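Local coordinates for MtVAO615 (Myceliophthora thermophila, PDB 6F72), which is probably a flavoprotein oxidase, carrying a bicovalently bound FAD and reacting rapidly with oxygen once reduced, though its substrate remains unknown, at residues V431-F445 / Y497-T510. Numbering follows the deposited sequence.
Sequences VVTDLFRNISQVPAF and YAAETLQPMMDAAT. With NAG (2-acetamido-2-deoxy-beta-D-glucopyranose), chain G.
Tyr-497 turns an edge of its ring toward the face of Phe-445 in an offset edge-to-face pair, centroids 5.4 Å apart and planes at 63°; Phe-445 CZ lies in the Tyr-497 plane, beyond that edge. The pair closes one end of an antiparallel two-helix packing, helix 426-439 against helix 488-508, in which the axes of 431-439 and 497-508 approach to 10.1 Å at 163°, lying beside the seven-stranded antiparallel sheet of this VAO-type oxidase. Leu-502 slides past Phe-445 in the opposite direction, bringing CD2 to 3.3 Å from Phe-445 CD2, while Ala-498 CB meets the ring obliquely. Were Phe-445 reduced to an alanine, the Tyr-497 edge would probably lose its aromatic partner and a gap would open beside Leu-502 and Ala-498. Val-442 straddles the phenol oxygen, CG1 and CG2 both touching Tyr-497 OH. Further along, Ile-439 crosses Leu-502 at about a right angle, and Leu-435, with CG anti to the backbone N, reaches across to the Met-506 backbone and Ala-509 CB. Strand 472-480 adds Pro-478 against Ile-439 and Met-506. At the solvent-facing side Asn-438 carries an N-linked NAG, its ND2 joined to C1; Met-505 bends at chi3 (79°), setting its CE 3.8 Å from Asn-438 CB.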
loop_
_atom_site.group_PDB
_atom_site.type_symbol
_atom_site.label_atom_id
_atom_site.label_comp_id
_atom_site.label_asym_id
_atom_site.label_seq_id
_atom_site.Cartn_x
_atom_site.Cartn_y
_atom_site.Cartn_z
ATOM N N VAL A 431 25.636 6.503 9.651
ATOM C CA VAL A 431 25.200 6.701 8.257
ATOM C C VAL A 431 23.659 6.768 8.145
ATOM O O VAL A 431 23.123 7.684 7.492
ATOM C CB VAL A 431 25.801 5.640 7.294
ATOM C CG1 VAL A 431 25.237 5.780 5.882
ATOM C CG2 VAL A 431 27.320 5.731 7.273
ATOM N N VAL A 432 22.964 5.831 8.799
ATOM C CA VAL A 432 21.486 5.837 8.853
ATOM C C VAL A 432 20.984 7.171 9.419
ATOM O O VAL A 432 20.131 7.822 8.800
ATOM C CB VAL A 432 20.911 4.623 9.644
ATOM C CG1 VAL A 432 19.392 4.704 9.768
ATOM C CG2 VAL A 432 21.299 3.306 8.984
ATOM N N THR A 433 21.532 7.582 10.566
ATOM C CA THR A 433 21.175 8.856 11.205
ATOM C C THR A 433 21.443 10.045 10.272
ATOM O O THR A 433 20.571 10.900 10.104
ATOM C CB THR A 433 21.866 9.035 12.573
ATOM O OG1 THR A 433 21.540 7.922 13.413
ATOM C CG2 THR A 433 21.402 10.309 13.266
ATOM N N ASP A 434 22.615 10.064 9.637
ATOM C CA ASP A 434 22.960 11.107 8.661
ATOM C C ASP A 434 22.014 11.171 7.447
ATOM O O ASP A 434 21.756 12.269 6.930
ATOM C CB ASP A 434 24.431 11.011 8.213
ATOM C CG ASP A 434 25.423 11.230 9.364
ATOM O OD1 ASP A 434 25.073 11.843 10.399
ATOM O OD2 ASP A 434 26.571 10.765 9.228
ATOM N N LEU A 435 21.494 10.021 7.004
ATOM C CA LEU A 435 20.448 9.995 5.959
ATOM C C LEU A 435 19.178 10.728 6.399
ATOM O O LEU A 435 18.640 11.560 5.657
ATOM C CB LEU A 435 20.113 8.564 5.521
ATOM C CG LEU A 435 18.907 8.349 4.580
ATOM C CD1 LEU A 435 19.132 9.006 3.221
ATOM C CD2 LEU A 435 18.575 6.863 4.445
ATOM N N PHE A 436 18.722 10.410 7.610
ATOM C CA PHE A 436 17.525 10.994 8.215
ATOM C C PHE A 436 17.647 12.505 8.422
ATOM O O PHE A 436 16.655 13.226 8.288
ATOM C CB PHE A 436 17.216 10.296 9.543
ATOM C CG PHE A 436 16.561 8.939 9.398
ATOM C CD1 PHE A 436 16.665 8.191 8.208
ATOM C CD2 PHE A 436 15.848 8.391 10.470
ATOM C CE1 PHE A 436 16.063 6.942 8.092
ATOM C CE2 PHE A 436 15.238 7.142 10.353
ATOM C CZ PHE A 436 15.359 6.413 9.168
ATOM N N ARG A 437 18.860 12.964 8.754
ATOM C CA ARG A 437 19.172 14.394 8.865
ATOM C C ARG A 437 19.021 15.084 7.520
ATOM O O ARG A 437 18.379 16.130 7.443
ATOM C CB ARG A 437 20.597 14.632 9.368
ATOM C CG ARG A 437 20.911 14.128 10.755
ATOM C CD ARG A 437 22.391 14.359 11.023
ATOM N NE ARG A 437 22.617 15.600 11.755
ATOM C CZ ARG A 437 23.222 15.680 12.943
ATOM N NH1 ARG A 437 23.696 14.595 13.557
ATOM N NH2 ARG A 437 23.368 16.860 13.524
ATOM N N ASN A 438 19.619 14.497 6.479
ATOM C CA ASN A 438 19.520 14.999 5.101
ATOM C C ASN A 438 18.073 15.133 4.576
ATOM O O ASN A 438 17.715 16.161 3.980
ATOM C CB ASN A 438 20.363 14.134 4.153
ATOM C CG ASN A 438 21.867 14.345 4.328
ATOM O OD1 ASN A 438 22.321 14.984 5.282
ATOM N ND2 ASN A 438 22.645 13.795 3.387
ATOM N N ILE A 439 17.255 14.104 4.814
ATOM C CA ILE A 439 15.837 14.106 4.423
ATOM C C ILE A 439 15.070 15.184 5.194
ATOM O O ILE A 439 14.212 15.872 4.619
ATOM C CB ILE A 439 15.153 12.716 4.598
ATOM C CG1 ILE A 439 15.847 11.652 3.729
ATOM C CG2 ILE A 439 13.663 12.809 4.254
ATOM C CD1 ILE A 439 15.554 10.200 4.099
ATOM N N SER A 440 15.394 15.335 6.479
ATOM C CA SER A 440 14.808 16.380 7.328
ATOM C C SER A 440 15.056 17.829 6.845
ATOM O O SER A 440 14.417 18.757 7.338
ATOM C CB SER A 440 15.293 16.222 8.769
ATOM O OG SER A 440 14.868 14.990 9.315
ATOM N N GLN A 441 15.967 18.013 5.886
ATOM C CA GLN A 441 16.259 19.344 5.314
ATOM C C GLN A 441 15.424 19.615 4.061
ATOM O O GLN A 441 15.419 20.747 3.537
ATOM C CB GLN A 441 17.767 19.540 5.003
ATOM C CG GLN A 441 18.751 19.229 6.128
ATOM C CD GLN A 441 18.302 19.736 7.486
ATOM O OE1 GLN A 441 18.115 20.933 7.687
ATOM N NE2 GLN A 441 18.123 18.818 8.426
ATOM N N VAL A 442 14.734 18.577 3.592
ATOM C CA VAL A 442 13.911 18.644 2.387
ATOM C C VAL A 442 12.451 18.847 2.852
ATOM O O VAL A 442 11.795 17.881 3.248
ATOM C CB VAL A 442 14.083 17.368 1.503
ATOM C CG1 VAL A 442 13.482 17.579 0.123
ATOM C CG2 VAL A 442 15.552 16.983 1.359
ATOM N N PRO A 443 11.941 20.106 2.819
ATOM C CA PRO A 443 10.663 20.437 3.500
ATOM C C PRO A 443 9.402 19.726 2.970
ATOM O O PRO A 443 8.449 19.495 3.742
ATOM C CB PRO A 443 10.560 21.964 3.341
ATOM C CG PRO A 443 11.941 22.408 3.009
ATOM C CD PRO A 443 12.513 21.302 2.177
ATOM N N ALA A 444 9.393 19.369 1.685
ATOM C CA ALA A 444 8.288 18.570 1.130
ATOM C C ALA A 444 8.269 17.082 1.591
ATOM O O ALA A 444 7.251 16.398 1.469
ATOM C CB ALA A 444 8.292 18.665 -0.388
ATOM N N PHE A 445 9.389 16.603 2.131
ATOM C CA PHE A 445 9.548 15.199 2.504
ATOM C C PHE A 445 9.776 14.988 4.005
ATOM O O PHE A 445 10.023 13.851 4.452
ATOM C CB PHE A 445 10.682 14.574 1.689
ATOM C CG PHE A 445 10.373 14.426 0.220
ATOM C CD1 PHE A 445 10.506 15.508 -0.658
ATOM C CD2 PHE A 445 9.977 13.199 -0.295
ATOM C CE1 PHE A 445 10.228 15.364 -2.015
ATOM C CE2 PHE A 445 9.713 13.045 -1.656
ATOM C CZ PHE A 445 9.832 14.129 -2.516
ATOM N N TYR A 497 12.810 14.240 -8.766
ATOM C CA TYR A 497 13.606 14.338 -7.539
ATOM C C TYR A 497 13.462 13.081 -6.666
ATOM O O TYR A 497 14.473 12.523 -6.217
ATOM C CB TYR A 497 13.273 15.592 -6.719
ATOM C CG TYR A 497 13.895 15.559 -5.335
ATOM C CD1 TYR A 497 15.262 15.837 -5.146
ATOM C CD2 TYR A 497 13.124 15.223 -4.216
ATOM C CE1 TYR A 497 15.833 15.774 -3.873
ATOM C CE2 TYR A 497 13.673 15.173 -2.947
ATOM C CZ TYR A 497 15.021 15.425 -2.776
ATOM O OH TYR A 497 15.541 15.358 -1.503
ATOM N N ALA A 498 12.225 12.637 -6.423
ATOM C CA ALA A 498 12.022 11.497 -5.536
ATOM C C ALA A 498 12.701 10.226 -6.090
ATOM O O ALA A 498 13.462 9.580 -5.379
ATOM C CB ALA A 498 10.545 11.263 -5.262
ATOM N N ALA A 499 12.452 9.940 -7.371
ATOM C CA ALA A 499 12.945 8.751 -8.059
ATOM C C ALA A 499 14.461 8.704 -8.236
ATOM O O ALA A 499 15.063 7.659 -8.007
ATOM C CB ALA A 499 12.269 8.611 -9.414
ATOM N N GLU A 500 15.068 9.812 -8.651
ATOM C CA GLU A 500 16.448 9.768 -9.106
ATOM C C GLU A 500 17.467 10.438 -8.187
ATOM O O GLU A 500 18.673 10.278 -8.387
ATOM C CB GLU A 500 16.567 10.197 -10.577
ATOM C CG GLU A 500 16.375 11.671 -10.872
ATOM C CD GLU A 500 15.699 11.908 -12.212
ATOM O OE1 GLU A 500 15.177 10.949 -12.810
ATOM O OE2 GLU A 500 15.685 13.053 -12.673
ATOM N N THR A 501 16.976 11.116 -7.152
ATOM C CA THR A 501 17.829 11.757 -6.164
ATOM C C THR A 501 17.550 11.240 -4.770
ATOM O O THR A 501 18.461 10.713 -4.128
ATOM C CB THR A 501 17.754 13.316 -6.230
ATOM O OG1 THR A 501 18.135 13.745 -7.534
ATOM C CG2 THR A 501 18.687 13.978 -5.219
ATOM N N LEU A 502 16.322 11.388 -4.287
ATOM C CA LEU A 502 16.037 11.010 -2.909
ATOM C C LEU A 502 16.127 9.482 -2.663
ATOM O O LEU A 502 16.808 9.051 -1.715
ATOM C CB LEU A 502 14.711 11.587 -2.411
ATOM C CG LEU A 502 14.348 11.276 -0.951
ATOM C CD1 LEU A 502 15.365 11.817 0.043
ATOM C CD2 LEU A 502 12.979 11.805 -0.620
ATOM N N GLN A 503 15.467 8.677 -3.506
ATOM C CA GLN A 503 15.533 7.226 -3.352
ATOM C C GLN A 503 16.971 6.659 -3.449
ATOM O O GLN A 503 17.355 5.902 -2.554
ATOM C CB GLN A 503 14.540 6.479 -4.273
ATOM C CG GLN A 503 14.434 4.981 -4.006
ATOM C CD GLN A 503 13.827 4.654 -2.657
ATOM O OE1 GLN A 503 12.644 4.880 -2.445
ATOM N NE2 GLN A 503 14.636 4.105 -1.738
ATOM N N PRO A 504 17.760 7.009 -4.509
ATOM C CA PRO A 504 19.156 6.523 -4.517
ATOM C C PRO A 504 20.019 6.973 -3.323
ATOM O O PRO A 504 20.937 6.231 -2.916
ATOM C CB PRO A 504 19.710 7.067 -5.842
ATOM C CG PRO A 504 18.502 7.123 -6.724
ATOM C CD PRO A 504 17.433 7.648 -5.804
ATOM N N MET A 505 19.745 8.157 -2.773
ATOM C CA MET A 505 20.444 8.618 -1.564
ATOM C C MET A 505 20.096 7.694 -0.403
ATOM O O MET A 505 20.982 7.271 0.341
ATOM C CB MET A 505 20.122 10.073 -1.203
ATOM C CG MET A 505 20.734 10.519 0.125
ATOM S SD MET A 505 20.541 12.257 0.569
ATOM C CE MET A 505 18.860 12.290 1.184
ATOM N N MET A 506 18.800 7.390 -0.271
ATOM C CA MET A 506 18.297 6.445 0.730
ATOM C C MET A 506 18.920 5.061 0.568
ATOM O O MET A 506 19.304 4.432 1.562
ATOM C CB MET A 506 16.763 6.332 0.648
ATOM C CG MET A 506 16.012 7.582 1.086
ATOM S SD MET A 506 14.333 7.679 0.437
ATOM C CE MET A 506 13.624 6.210 1.179
ATOM N N ASP A 507 19.020 4.607 -0.687
ATOM C CA ASP A 507 19.556 3.284 -1.026
ATOM C C ASP A 507 21.011 3.141 -0.603
ATOM O O ASP A 507 21.370 2.204 0.105
ATOM C CB ASP A 507 19.449 3.028 -2.534
ATOM C CG ASP A 507 18.024 2.800 -3.005
ATOM O OD1 ASP A 507 17.070 2.854 -2.192
ATOM O OD2 ASP A 507 17.876 2.573 -4.222
ATOM N N ALA A 508 21.833 4.087 -1.043
ATOM C CA ALA A 508 23.263 4.118 -0.751
ATOM C C ALA A 508 23.575 4.189 0.752
ATOM O O ALA A 508 24.586 3.620 1.208
ATOM C CB ALA A 508 23.923 5.278 -1.495
ATOM N N ALA A 509 22.716 4.877 1.514
ATOM C CA ALA A 509 22.918 5.007 2.970
ATOM C C ALA A 509 22.597 3.747 3.780
ATOM O O ALA A 509 22.893 3.687 4.988
ATOM C CB ALA A 509 22.147 6.185 3.522
ATOM N N THR A 510 21.985 2.755 3.126
ATOM C CA THR A 510 21.512 1.555 3.814
ATOM C C THR A 510 21.782 0.256 3.010
ATOM O O THR A 510 20.837 -0.388 2.532
ATOM C CB THR A 510 20.007 1.681 4.172
ATOM O OG1 THR A 510 19.274 2.099 3.010
ATOM C CG2 THR A 510 19.771 2.676 5.335
HETATM C C1 NAG G . 24.087 13.863 3.340
HETATM C C2 NAG G . 24.564 12.579 2.629
HETATM C C3 NAG G . 25.940 12.703 1.937
HETATM C C4 NAG G . 26.172 14.072 1.280
HETATM C C5 NAG G . 25.890 15.170 2.315
HETATM C C6 NAG G . 26.172 16.584 1.810
HETATM C C7 NAG G . 23.866 10.377 3.561
HETATM C C8 NAG G . 24.067 9.438 4.716
HETATM N N2 NAG G . 24.585 11.508 3.621
HETATM O O3 NAG G . 26.090 11.693 0.935
HETATM O O4 NAG G . 27.493 14.165 0.720
HETATM O O5 NAG G . 24.504 15.076 2.691
HETATM O O6 NAG G . 25.175 16.966 0.851
HETATM O O7 NAG G . 23.100 10.096 2.647
#